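PDB 3M3I: putative uncharacterized protein from Leishmania major, which is of unknown function but has the beta-barrel fold of the cupin superfamily and assembles as a dimer. Local coordinates for residues 65-70 with 156-161; 90-95 with 172-177; 76-81 with 185-190; 80-85 with 176-181. One frame throughout, in Å; residues are numbered along the deposited sequence.

Interaction 1: residues 65-70 with 156-161; sequences FLCTPE and FGSSVA
This is a side-chain contact between two strands that belong to different sheets of the cupin barrel, strand 56-67 and strand 155-159. The axes of 65-67 and 156-159 pass 8.1 Å apart at 61°, so the backbones do not pair. C67 sits at the centre. With SG anti to the backbone N (chi1 -163°), the thiol points at S158, and C67 SG and S158 OG are 3.3 Å apart. F65 comes to the same hydroxyl from the next inward-facing position, with CE2 3.6 Å from S158 OG. V160 fills the other end. Its CG2 branch packs on C67 CB at 3.8 Å and lies 3.6 Å from C67 O. Beyond the strand ends, P69 CA rests 3.7 Å from V160 O. Water 1 accepts from V160 N at 3.0 Å. It lies too close to T68 O for that half of a bridge to be trusted. L92 of strand 92-98 packs on both C67 and S158. S159, the next residue, turns the other way and its OG bonds to H95. The join is therefore mostly packing of F65, C67 and V160, with the hydroxyl of the buried S158 set beside a thiol and an aromatic ring.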
loop_
_atom_site.group_PDB
_atom_site.type_symbol
_atom_site.label_atom_id
_atom_site.label_comp_id
_atom_site.label_asym_id
_atom_site.label_seq_id
_atom_site.Cartn_x
_atom_site.Cartn_y
_atom_site.Cartn_z
ATOM N N PHE A 65 -0.303 4.651 -9.231
ATOM C CA PHE A 65 -0.706 4.183 -10.547
ATOM C C PHE A 65 -2.134 4.603 -10.861
ATOM O O PHE A 65 -3.034 4.324 -10.084
ATOM C CB PHE A 65 -0.576 2.663 -10.639
ATOM C CG PHE A 65 -0.869 2.132 -11.998
ATOM C CD1 PHE A 65 0.083 2.195 -13.000
ATOM C CD2 PHE A 65 -2.109 1.607 -12.296
ATOM C CE1 PHE A 65 -0.190 1.719 -14.269
ATOM C CE2 PHE A 65 -2.388 1.124 -13.563
ATOM C CZ PHE A 65 -1.426 1.188 -14.552
ATOM N N LEU A 66 -2.334 5.265 -11.999
ATOM C CA LEU A 66 -3.680 5.638 -12.465
ATOM C C LEU A 66 -3.971 4.972 -13.813
ATOM O O LEU A 66 -3.098 4.852 -14.669
ATOM C CB LEU A 66 -3.839 7.164 -12.515
ATOM C CG LEU A 66 -5.146 7.805 -13.016
ATOM C CD1 LEU A 66 -5.353 9.223 -12.444
ATOM C CD2 LEU A 66 -5.184 7.858 -14.538
ATOM N N CYS A 67 -5.214 4.538 -13.976
ATOM C CA CYS A 67 -5.676 3.769 -15.130
ATOM C C CYS A 67 -6.937 4.461 -15.666
ATOM O O CYS A 67 -7.721 4.979 -14.890
ATOM C CB CYS A 67 -5.989 2.354 -14.661
ATOM S SG CYS A 67 -6.121 1.039 -15.896
ATOM N N THR A 68 -7.106 4.485 -16.985
ATOM C CA THR A 68 -8.286 5.066 -17.634
ATOM C C THR A 68 -8.848 4.053 -18.631
ATOM O O THR A 68 -8.197 3.060 -18.922
ATOM C CB THR A 68 -7.935 6.378 -18.371
ATOM O OG1 THR A 68 -6.761 6.179 -19.167
ATOM C CG2 THR A 68 -7.673 7.513 -17.391
ATOM N N PRO A 69 -10.067 4.289 -19.153
ATOM C CA PRO A 69 -10.575 3.388 -20.201
ATOM C C PRO A 69 -9.765 3.437 -21.509
ATOM O O PRO A 69 -9.661 2.428 -22.200
ATOM C CB PRO A 69 -12.012 3.871 -20.419
ATOM C CG PRO A 69 -12.358 4.633 -19.191
ATOM C CD PRO A 69 -11.092 5.255 -18.725
ATOM N N GLU A 70 -9.190 4.598 -21.822
ATOM C CA GLU A 70 -8.346 4.768 -23.009
ATOM C C GLU A 70 -6.894 4.328 -22.759
ATOM O O GLU A 70 -6.135 4.180 -23.712
ATOM C CB GLU A 70 -8.381 6.225 -23.493
ATOM C CG GLU A 70 -9.750 6.688 -24.038
ATOM C CD GLU A 70 -9.687 8.022 -24.813
ATOM O OE1 GLU A 70 -8.585 8.616 -24.885
ATOM O OE2 GLU A 70 -10.730 8.480 -25.350
ATOM N N PHE A 156 -0.465 -10.436 -15.780
ATOM C CA PHE A 156 -1.573 -9.589 -15.335
ATOM C C PHE A 156 -1.630 -8.185 -15.953
ATOM O O PHE A 156 -0.630 -7.662 -16.450
ATOM C CB PHE A 156 -1.546 -9.463 -13.817
ATOM C CG PHE A 156 -0.403 -8.651 -13.286
ATOM C CD1 PHE A 156 0.893 -9.099 -13.385
ATOM C CD2 PHE A 156 -0.629 -7.455 -12.642
ATOM C CE1 PHE A 156 1.934 -8.364 -12.885
ATOM C CE2 PHE A 156 0.417 -6.725 -12.135
ATOM C CZ PHE A 156 1.691 -7.180 -12.250
ATOM N N GLY A 157 -2.806 -7.567 -15.885
ATOM C CA GLY A 157 -3.004 -6.217 -16.432
ATOM C C GLY A 157 -4.160 -5.544 -15.731
ATOM O O GLY A 157 -4.762 -6.159 -14.873
ATOM N N SER A 158 -4.480 -4.300 -16.087
ATOM C CA SER A 158 -5.600 -3.619 -15.463
ATOM C C SER A 158 -6.414 -2.758 -16.423
ATOM O O SER A 158 -5.923 -2.365 -17.470
ATOM C CB SER A 158 -5.135 -2.810 -14.245
ATOM O OG SER A 158 -4.535 -1.586 -14.608
ATOM N N SER A 159 -7.681 -2.514 -16.061
ATOM C CA SER A 159 -8.586 -1.705 -16.874
ATOM C C SER A 159 -9.669 -1.061 -16.027
ATOM O O SER A 159 -9.903 -1.461 -14.880
ATOM C CB SER A 159 -9.235 -2.540 -17.988
ATOM O OG SER A 159 -10.146 -3.481 -17.465
ATOM N N VAL A 160 -10.328 -0.059 -16.604
ATOM C CA VAL A 160 -11.461 0.607 -15.964
ATOM C C VAL A 160 -12.619 0.666 -16.947
ATOM O O VAL A 160 -12.417 0.942 -18.130
ATOM C CB VAL A 160 -11.112 2.040 -15.539
ATOM C CG1 VAL A 160 -12.231 2.623 -14.674
ATOM C CG2 VAL A 160 -9.773 2.072 -14.808
ATOM N N ALA A 161 -13.824 0.413 -16.444
ATOM C CA ALA A 161 -15.034 0.377 -17.265
ATOM C C ALA A 161 -15.415 1.778 -17.745
ATOM O O ALA A 161 -15.229 2.765 -17.021
ATOM C CB ALA A 161 -16.203 -0.255 -16.475
HETATM O O HOH W 1 -8.783 0.697 -19.065
#

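Interaction 2: residues 90-95 with 172-177; sequences DPLQLH and SLVSCI
L92 and S172 meet where the two sheets of the cupin barrel come together at one end. Strand 92-98 belongs to one sheet and strand 172-179 to the other. The strands draw apart along their length, so the contact is close at D90, L92 and S172 and slackens toward V174.

At the close end, S172 OG donates to the backbone carbonyl of D90, with OG 2.8 Å from D90 O. The C=O...OG angle is 159°, and the hydroxyl is tilted 21° from the carbonyl plane. OG stands anti to the backbone N of S172 (chi1 177°), which turns it toward the 90-95 chain. L92 covers the same serine with its CD1 branch, which lies 3.3 Å from S172 CB. The hydroxyl is thus buried, and its proton is used by the D90 carbonyl. The carboxylate of D90 has its own partners, the backbone N-H groups of Q168, A169 and G170. They probably steady the loop that carries this carbonyl.

The other end is looser but still buried. L92 and V174 cross at about a right angle and meet through one methyl each. W84 packs against both of them, and F65 also touches V174. Solvent does not border this side. The far face of strand 172-179 is turned to the second subunit, where L173 packs on L146 of that subunit. The one apolar contact between L92 and V174 is a grazing one, with L92 CD2 4.2 Å from V174 CG1.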
loop_
_atom_site.group_PDB
_atom_site.type_symbol
_atom_site.label_atom_id
_atom_site.label_comp_id
_atom_site.label_asym_id
_atom_site.label_seq_id
_atom_site.Cartn_x
_atom_site.Cartn_y
_atom_site.Cartn_z
ATOM N N ASP A 90 -13.203 5.269 -9.868
ATOM C CA ASP A 90 -13.781 3.947 -10.093
ATOM C C ASP A 90 -12.930 2.774 -9.556
ATOM O O ASP A 90 -11.694 2.899 -9.374
ATOM C CB ASP A 90 -13.994 3.716 -11.590
ATOM C CG ASP A 90 -14.980 4.695 -12.211
ATOM O OD1 ASP A 90 -16.071 4.942 -11.632
ATOM O OD2 ASP A 90 -14.664 5.205 -13.307
ATOM N N PRO A 91 -13.584 1.612 -9.328
ATOM C CA PRO A 91 -12.849 0.374 -9.113
ATOM C C PRO A 91 -11.938 0.042 -10.262
ATOM O O PRO A 91 -12.281 0.290 -11.417
ATOM C CB PRO A 91 -13.944 -0.698 -9.027
ATOM C CG PRO A 91 -15.180 -0.060 -9.468
ATOM C CD PRO A 91 -15.029 1.400 -9.168
ATOM N N LEU A 92 -10.793 -0.536 -9.930
ATOM C CA LEU A 92 -9.810 -0.972 -10.898
ATOM C C LEU A 92 -10.014 -2.476 -11.106
ATOM O O LEU A 92 -9.966 -3.255 -10.143
ATOM C CB LEU A 92 -8.417 -0.712 -10.331
ATOM C CG LEU A 92 -7.229 -0.609 -11.279
ATOM C CD1 LEU A 92 -6.987 0.838 -11.661
ATOM C CD2 LEU A 92 -6.004 -1.169 -10.599
ATOM N N GLN A 93 -10.257 -2.888 -12.344
ATOM C CA GLN A 93 -10.396 -4.299 -12.641
ATOM C C GLN A 93 -9.041 -4.865 -13.003
ATOM O O GLN A 93 -8.419 -4.446 -13.984
ATOM C CB GLN A 93 -11.396 -4.544 -13.761
ATOM C CG GLN A 93 -11.717 -6.010 -13.931
ATOM C CD GLN A 93 -12.750 -6.280 -14.991
ATOM O OE1 GLN A 93 -13.669 -5.500 -15.193
ATOM N NE2 GLN A 93 -12.615 -7.407 -15.659
ATOM N N LEU A 94 -8.587 -5.802 -12.180
ATOM C CA LEU A 94 -7.322 -6.469 -12.354
ATOM C C LEU A 94 -7.610 -7.782 -13.060
ATOM O O LEU A 94 -8.513 -8.522 -12.659
ATOM C CB LEU A 94 -6.665 -6.753 -11.001
ATOM C CG LEU A 94 -5.796 -5.675 -10.379
ATOM C CD1 LEU A 94 -5.502 -6.009 -8.928
ATOM C CD2 LEU A 94 -4.500 -5.579 -11.179
ATOM N N HIS A 95 -6.837 -8.062 -14.098
ATOM C CA HIS A 95 -6.967 -9.279 -14.882
ATOM C C HIS A 95 -5.735 -10.110 -14.593
ATOM O O HIS A 95 -4.673 -9.826 -15.138
ATOM C CB HIS A 95 -7.035 -8.938 -16.376
ATOM C CG HIS A 95 -8.168 -8.025 -16.740
ATOM N ND1 HIS A 95 -9.184 -8.399 -17.592
ATOM C CD2 HIS A 95 -8.435 -6.750 -16.371
ATOM C CE1 HIS A 95 -10.026 -7.392 -17.731
ATOM N NE2 HIS A 95 -9.598 -6.384 -16.994
ATOM N N SER A 172 -9.217 5.334 -12.286
ATOM C CA SER A 172 -9.004 4.715 -10.991
ATOM C C SER A 172 -7.584 4.958 -10.543
ATOM O O SER A 172 -6.657 4.533 -11.219
ATOM C CB SER A 172 -9.239 3.225 -11.084
ATOM O OG SER A 172 -8.965 2.617 -9.839
ATOM N N LEU A 173 -7.415 5.643 -9.413
ATOM C CA LEU A 173 -6.092 5.907 -8.851
ATOM C C LEU A 173 -5.797 4.908 -7.719
ATOM O O LEU A 173 -6.633 4.670 -6.851
ATOM C CB LEU A 173 -6.022 7.340 -8.330
ATOM C CG LEU A 173 -4.780 7.791 -7.544
ATOM C CD1 LEU A 173 -3.522 7.736 -8.387
ATOM C CD2 LEU A 173 -4.990 9.193 -6.986
ATOM N N VAL A 174 -4.609 4.323 -7.742
ATOM C CA VAL A 174 -4.179 3.412 -6.697
ATOM C C VAL A 174 -2.733 3.713 -6.324
ATOM O O VAL A 174 -2.083 4.555 -6.935
ATOM C CB VAL A 174 -4.281 1.895 -7.134
ATOM C CG1 VAL A 174 -5.706 1.477 -7.374
ATOM C CG2 VAL A 174 -3.428 1.607 -8.365
ATOM N N SER A 175 -2.257 3.020 -5.299
ATOM C CA SER A 175 -0.841 2.879 -5.046
ATOM C C SER A 175 -0.488 1.422 -5.260
ATOM O O SER A 175 -1.289 0.547 -4.955
ATOM C CB SER A 175 -0.495 3.303 -3.624
ATOM O OG SER A 175 -0.633 4.692 -3.469
ATOM N N CYS A 176 0.703 1.177 -5.811
ATOM C CA CYS A 176 1.245 -0.161 -5.936
ATOM C C CYS A 176 2.562 -0.274 -5.174
ATOM O O CYS A 176 3.388 0.633 -5.206
ATOM C CB CYS A 176 1.476 -0.507 -7.399
ATOM S SG CYS A 176 0.034 -0.343 -8.441
ATOM N N ILE A 177 2.762 -1.401 -4.497
ATOM C CA ILE A 177 4.039 -1.682 -3.829
ATOM C C ILE A 177 4.563 -3.008 -4.343
ATOM O O ILE A 177 3.870 -3.997 -4.245
ATOM C CB ILE A 177 3.860 -1.743 -2.299
ATOM C CG1 ILE A 177 3.173 -0.476 -1.800
ATOM C CG2 ILE A 177 5.183 -1.901 -1.583
ATOM C CD1 ILE A 177 2.785 -0.581 -0.352
#

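Interaction 3: residues 76-81 with 185-190; sequences HRLCSD and RDFEIF
R77 and E188 form the hydrogen-bonded pair of a short antiparallel beta ladder, which adds strand 188-189 to the edge of the five-stranded sheet of the cupin barrel. R77 N lies 2.9 Å from E188 O, and E188 N returns a bond to R77 O at 3.2 Å. The side chains of this pair lie side by side on one face. The arginine chain bends at chi3 (-81°), which brings the guanidinium beside E188 and F190. R77 NH1 makes a salt bridge to E188 OE1 at 2.9 Å, but the N-H is poorly aimed and the hydrogen bond is weak. The carboxylate stands at the edge of the guanidinium, with the two planes 87° apart. F190 comes over one guanidinium face, and its CZ is 3.6 Å from R77 CZ. The ring plane stands 81° to the guanidinium, and R77 CB lies at the ring edge.

On the other face, H76 and I189 form the non-hydrogen-bonded pair, and the H76 ring meets that of F187 obliquely. In the next shell, R77 NE makes a weak bond to Y128, and H76 ND1 bonds to H74 O. Past the ladder, D186 faces C79, and its carboxylate is held by a salt bridge to R57. D186 O also receives a CA-H...O contact from L78 CA at 3.6 Å.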
loop_
_atom_site.group_PDB
_atom_site.type_symbol
_atom_site.label_atom_id
_atom_site.label_comp_id
_atom_site.label_asym_id
_atom_site.label_seq_id
_atom_site.Cartn_x
_atom_site.Cartn_y
_atom_site.Cartn_z
ATOM N N HIS A 76 1.543 -7.921 -18.527
ATOM C CA HIS A 76 2.968 -7.949 -18.226
ATOM C C HIS A 76 3.243 -8.909 -17.061
ATOM O O HIS A 76 2.316 -9.452 -16.445
ATOM C CB HIS A 76 3.452 -6.544 -17.880
ATOM C CG HIS A 76 2.803 -5.967 -16.664
ATOM N ND1 HIS A 76 1.508 -5.498 -16.664
ATOM C CD2 HIS A 76 3.262 -5.803 -15.402
ATOM C CE1 HIS A 76 1.202 -5.056 -15.459
ATOM N NE2 HIS A 76 2.248 -5.233 -14.673
ATOM N N ARG A 77 4.510 -9.121 -16.757
ATOM C CA ARG A 77 4.865 -10.043 -15.704
ATOM C C ARG A 77 6.042 -9.510 -14.881
ATOM O O ARG A 77 6.951 -8.873 -15.419
ATOM C CB ARG A 77 5.170 -11.420 -16.296
ATOM C CG ARG A 77 5.580 -12.478 -15.283
ATOM C CD ARG A 77 6.493 -13.487 -15.917
ATOM N NE ARG A 77 5.766 -14.493 -16.674
ATOM C CZ ARG A 77 6.214 -15.097 -17.770
ATOM N NH1 ARG A 77 7.387 -14.785 -18.305
ATOM N NH2 ARG A 77 5.465 -16.017 -18.348
ATOM N N LEU A 78 5.990 -9.765 -13.574
ATOM C CA LEU A 78 7.036 -9.374 -12.644
ATOM C C LEU A 78 7.617 -10.659 -12.089
ATOM O O LEU A 78 7.223 -11.739 -12.496
ATOM C CB LEU A 78 6.461 -8.499 -11.522
ATOM C CG LEU A 78 5.872 -7.144 -11.932
ATOM C CD1 LEU A 78 5.014 -6.538 -10.836
ATOM C CD2 LEU A 78 6.961 -6.157 -12.328
ATOM N N CYS A 79 8.575 -10.554 -11.190
ATOM C CA CYS A 79 9.060 -11.735 -10.482
ATOM C C CYS A 79 8.864 -11.631 -8.962
ATOM O O CYS A 79 9.137 -12.575 -8.255
ATOM C CB CYS A 79 10.522 -12.022 -10.848
ATOM S SG CYS A 79 11.705 -11.347 -9.718
ATOM N N SER A 80 8.372 -10.493 -8.483
ATOM C CA SER A 80 7.974 -10.328 -7.095
ATOM C C SER A 80 6.486 -9.970 -7.016
ATOM O O SER A 80 5.896 -9.568 -8.009
ATOM C CB SER A 80 8.815 -9.233 -6.448
ATOM O OG SER A 80 10.193 -9.502 -6.607
ATOM N N ASP A 81 5.897 -10.132 -5.826
ATOM C CA ASP A 81 4.498 -9.769 -5.567
ATOM C C ASP A 81 4.304 -8.272 -5.722
ATOM O O ASP A 81 5.195 -7.491 -5.399
ATOM C CB ASP A 81 4.077 -10.099 -4.128
ATOM C CG ASP A 81 4.122 -11.569 -3.804
ATOM O OD1 ASP A 81 4.139 -11.881 -2.598
ATOM O OD2 ASP A 81 4.129 -12.414 -4.720
ATOM N N ARG A 185 14.708 -4.748 -15.121
ATOM C CA ARG A 185 15.312 -5.998 -15.540
ATOM C C ARG A 185 14.352 -7.166 -15.326
ATOM O O ARG A 185 14.463 -8.164 -16.029
ATOM C CB ARG A 185 16.659 -6.227 -14.870
ATOM C CG ARG A 185 17.779 -5.365 -15.450
ATOM C CD ARG A 185 19.079 -5.478 -14.694
ATOM N NE ARG A 185 18.967 -4.990 -13.324
ATOM C CZ ARG A 185 19.982 -4.850 -12.462
ATOM N NH1 ARG A 185 21.235 -5.122 -12.816
ATOM N NH2 ARG A 185 19.740 -4.400 -11.234
ATOM N N ASP A 186 13.401 -7.020 -14.391
ATOM C CA ASP A 186 12.359 -8.018 -14.110
ATOM C C ASP A 186 10.989 -7.693 -14.741
ATOM O O ASP A 186 9.959 -8.259 -14.344
ATOM C CB ASP A 186 12.150 -8.111 -12.597
ATOM C CG ASP A 186 13.439 -8.232 -11.837
ATOM O OD1 ASP A 186 14.288 -9.002 -12.275
ATOM O OD2 ASP A 186 13.605 -7.574 -10.789
ATOM N N PHE A 187 10.964 -6.775 -15.702
ATOM C CA PHE A 187 9.720 -6.322 -16.314
ATOM C C PHE A 187 9.650 -6.924 -17.687
ATOM O O PHE A 187 10.509 -6.642 -18.554
ATOM C CB PHE A 187 9.727 -4.810 -16.364
ATOM C CG PHE A 187 8.513 -4.199 -17.002
ATOM C CD1 PHE A 187 7.297 -4.164 -16.327
ATOM C CD2 PHE A 187 8.598 -3.601 -18.261
ATOM C CE1 PHE A 187 6.196 -3.577 -16.902
ATOM C CE2 PHE A 187 7.496 -3.016 -18.838
ATOM C CZ PHE A 187 6.290 -2.997 -18.161
ATOM N N GLU A 188 8.670 -7.804 -17.871
ATOM C CA GLU A 188 8.437 -8.467 -19.146
ATOM C C GLU A 188 7.082 -8.029 -19.672
ATOM O O GLU A 188 6.105 -8.101 -18.960
ATOM C CB GLU A 188 8.497 -9.997 -19.004
ATOM C CG GLU A 188 8.163 -10.761 -20.300
ATOM C CD GLU A 188 8.753 -12.167 -20.361
ATOM O OE1 GLU A 188 9.142 -12.708 -19.300
ATOM O OE2 GLU A 188 8.817 -12.747 -21.482
ATOM N N ILE A 189 7.037 -7.554 -20.911
ATOM C CA ILE A 189 5.780 -7.134 -21.524
ATOM C C ILE A 189 5.466 -8.132 -22.633
ATOM O O ILE A 189 6.366 -8.695 -23.236
ATOM C CB ILE A 189 5.853 -5.676 -22.035
ATOM C CG1 ILE A 189 4.472 -5.143 -22.406
ATOM C CG2 ILE A 189 6.767 -5.558 -23.264
ATOM C CD1 ILE A 189 3.567 -4.903 -21.212
ATOM N N PHE A 190 4.187 -8.376 -22.872
ATOM C CA PHE A 190 3.763 -9.403 -23.797
ATOM C C PHE A 190 3.006 -8.770 -24.965
ATOM O O PHE A 190 2.639 -7.594 -24.900
ATOM C CB PHE A 190 2.888 -10.437 -23.066
ATOM C CG PHE A 190 3.595 -11.141 -21.917
ATOM C CD1 PHE A 190 3.444 -10.697 -20.616
ATOM C CD2 PHE A 190 4.415 -12.232 -22.149
ATOM C CE1 PHE A 190 4.091 -11.321 -19.577
ATOM C CE2 PHE A 190 5.065 -12.873 -21.108
ATOM C CZ PHE A 190 4.903 -12.422 -19.822
#

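Interaction 4: residues 80-85 with 176-181; sequences SDETWM and CIVSPG
The indole of W84 carries the sulfur of C176 on one face. W84 and C176 are a non-hydrogen-bonded pair in an antiparallel ladder between strands 81-87 and 172-179 of the cupin barrel. C176 SG sits 3.5 Å from the centroid of the six-membered W84 ring and only 8° off its normal, a Cys sulfur-aromatic contact. The thiol gets there because it is anti to the carbonyl carbon of C176 (chi1 -55°). At the indole edge, E82 O lies in the ring plane, and NE1 makes a weak bond to E82 OE1. F65, L92, L94 and F156 also pack round the ring.

The axes of 81-85 and 176-179 come within 4.6 Å. T83 and I177 are the hydrogen-bonded pair next to W84 and C176, with T83 N to I177 O and I177 N to T83 O both 2.9 Å. E82 pairs with V178 on the W84 face. Its extended chain runs over V178 CG2 and brings E82 OE2 within 3.5 Å of C176 CB.

M85 folds back, bent at chi2 and chi3, and packs CE on I177 CD1 at 3.4 Å. The face with T83 and I177 looks to the dimer partner: M85 packs on M85, I177 on I177, and S179 OG bonds to S179 OG of the second subunit, besides A59 O of its own chain.

P180, which follows a cis peptide bond, lies beside S80. S80 OG bonds to E52, and water 2 lies 2.7 Å from S80 OG. Water 3 bridges the strands, 3.0 Å from D81 N and 2.7 Å from S179 O.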
loop_
_atom_site.group_PDB
_atom_site.type_symbol
_atom_site.label_atom_id
_atom_site.label_comp_id
_atom_site.label_asym_id
_atom_site.label_seq_id
_atom_site.Cartn_x
_atom_site.Cartn_y
_atom_site.Cartn_z
ATOM N N SER A 80 8.372 -10.493 -8.483
ATOM C CA SER A 80 7.974 -10.328 -7.095
ATOM C C SER A 80 6.486 -9.970 -7.016
ATOM O O SER A 80 5.896 -9.568 -8.009
ATOM C CB SER A 80 8.815 -9.233 -6.448
ATOM O OG SER A 80 10.193 -9.502 -6.607
ATOM N N ASP A 81 5.897 -10.132 -5.826
ATOM C CA ASP A 81 4.498 -9.769 -5.567
ATOM C C ASP A 81 4.304 -8.272 -5.722
ATOM O O ASP A 81 5.195 -7.491 -5.399
ATOM C CB ASP A 81 4.077 -10.099 -4.128
ATOM C CG ASP A 81 4.122 -11.569 -3.804
ATOM O OD1 ASP A 81 4.139 -11.881 -2.598
ATOM O OD2 ASP A 81 4.129 -12.414 -4.720
ATOM N N GLU A 82 3.125 -7.875 -6.177
ATOM C CA GLU A 82 2.761 -6.473 -6.236
ATOM C C GLU A 82 1.391 -6.236 -5.584
ATOM O O GLU A 82 0.389 -6.833 -5.975
ATOM C CB GLU A 82 2.745 -6.007 -7.679
ATOM C CG GLU A 82 2.405 -4.537 -7.813
ATOM C CD GLU A 82 2.440 -4.047 -9.240
ATOM O OE1 GLU A 82 1.948 -4.768 -10.137
ATOM O OE2 GLU A 82 2.951 -2.933 -9.444
ATOM N N THR A 83 1.363 -5.343 -4.602
ATOM C CA THR A 83 0.161 -5.095 -3.815
ATOM C C THR A 83 -0.479 -3.786 -4.262
ATOM O O THR A 83 0.194 -2.758 -4.315
ATOM C CB THR A 83 0.483 -5.049 -2.284
ATOM O OG1 THR A 83 0.993 -6.321 -1.852
ATOM C CG2 THR A 83 -0.746 -4.717 -1.489
ATOM N N TRP A 84 -1.779 -3.843 -4.552
ATOM C CA TRP A 84 -2.565 -2.728 -5.095
ATOM C C TRP A 84 -3.557 -2.165 -4.072
ATOM O O TRP A 84 -4.437 -2.879 -3.650
ATOM C CB TRP A 84 -3.369 -3.236 -6.290
ATOM C CG TRP A 84 -2.523 -3.620 -7.429
ATOM C CD1 TRP A 84 -1.637 -4.653 -7.481
ATOM C CD2 TRP A 84 -2.477 -2.981 -8.703
ATOM N NE1 TRP A 84 -1.031 -4.693 -8.709
ATOM C CE2 TRP A 84 -1.522 -3.673 -9.480
ATOM C CE3 TRP A 84 -3.139 -1.883 -9.261
ATOM C CZ2 TRP A 84 -1.212 -3.307 -10.780
ATOM C CZ3 TRP A 84 -2.842 -1.520 -10.561
ATOM C CH2 TRP A 84 -1.880 -2.233 -11.311
ATOM N N MET A 85 -3.443 -0.879 -3.728
ATOM C CA MET A 85 -4.285 -0.225 -2.713
ATOM C C MET A 85 -5.164 0.858 -3.335
ATOM O O MET A 85 -4.635 1.798 -3.889
ATOM C CB MET A 85 -3.417 0.474 -1.666
ATOM C CG MET A 85 -3.079 -0.329 -0.440
ATOM S SD MET A 85 -1.650 -1.401 -0.548
ATOM C CE MET A 85 -0.438 -0.428 -1.439
ATOM N N CYS A 176 0.703 1.177 -5.811
ATOM C CA CYS A 176 1.245 -0.161 -5.936
ATOM C C CYS A 176 2.562 -0.274 -5.174
ATOM O O CYS A 176 3.388 0.633 -5.206
ATOM C CB CYS A 176 1.476 -0.507 -7.399
ATOM S SG CYS A 176 0.034 -0.343 -8.441
ATOM N N ILE A 177 2.762 -1.401 -4.497
ATOM C CA ILE A 177 4.039 -1.682 -3.829
ATOM C C ILE A 177 4.563 -3.008 -4.343
ATOM O O ILE A 177 3.870 -3.997 -4.245
ATOM C CB ILE A 177 3.860 -1.743 -2.299
ATOM C CG1 ILE A 177 3.173 -0.476 -1.800
ATOM C CG2 ILE A 177 5.183 -1.901 -1.583
ATOM C CD1 ILE A 177 2.785 -0.581 -0.352
ATOM N N VAL A 178 5.759 -3.022 -4.924
ATOM C CA VAL A 178 6.399 -4.271 -5.317
ATOM C C VAL A 178 7.469 -4.606 -4.290
ATOM O O VAL A 178 8.263 -3.747 -3.936
ATOM C CB VAL A 178 7.011 -4.194 -6.731
ATOM C CG1 VAL A 178 7.432 -5.582 -7.197
ATOM C CG2 VAL A 178 6.027 -3.580 -7.710
ATOM N N SER A 179 7.443 -5.834 -3.772
ATOM C CA SER A 179 8.411 -6.293 -2.759
ATOM C C SER A 179 8.675 -7.798 -2.831
ATOM O O SER A 179 7.739 -8.601 -2.709
ATOM C CB SER A 179 7.944 -5.960 -1.350
ATOM O OG SER A 179 8.783 -6.576 -0.383
ATOM N N PRO A 180 9.956 -8.189 -3.013
ATOM C CA PRO A 180 11.122 -7.329 -3.203
ATOM C C PRO A 180 10.993 -6.412 -4.435
ATOM O O PRO A 180 10.237 -6.709 -5.351
ATOM C CB PRO A 180 12.274 -8.338 -3.346
ATOM C CG PRO A 180 11.817 -9.519 -2.611
ATOM C CD PRO A 180 10.357 -9.606 -2.897
ATOM N N GLY A 181 11.744 -5.315 -4.442
ATOM C CA GLY A 181 11.419 -4.131 -5.238
ATOM C C GLY A 181 11.390 -4.281 -6.746
ATOM O O GLY A 181 11.936 -5.236 -7.310
HETATM O O HOH W 2 12.435 -8.196 -7.344
HETATM O O HOH W 3 7.330 -11.140 -3.451
#

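In the fold
Of the segments paired here, 65-70 at the end of strand 56-67 comes first, and interaction 1 closes a loop of 85 residues from it to 156-161. Interaction 3 runs from 76-81 to 185-190, so it crosses interaction 1. Interaction 4 starts on the overlapping stretch 80-85, sharing S80 and D81, ends at 176-181 and also crosses interaction 1. Interaction 2 starts at 90-95, is nested inside the loop of interaction 3, crosses interaction 1 and shares C176 and I177 with interaction 4. Interactions 1 and 2 join the two sheets of the barrel, while interactions 3 and 4 each pair strands within one sheet. W84 and F65 bring interactions 1 and 4 into contact inside the barrel.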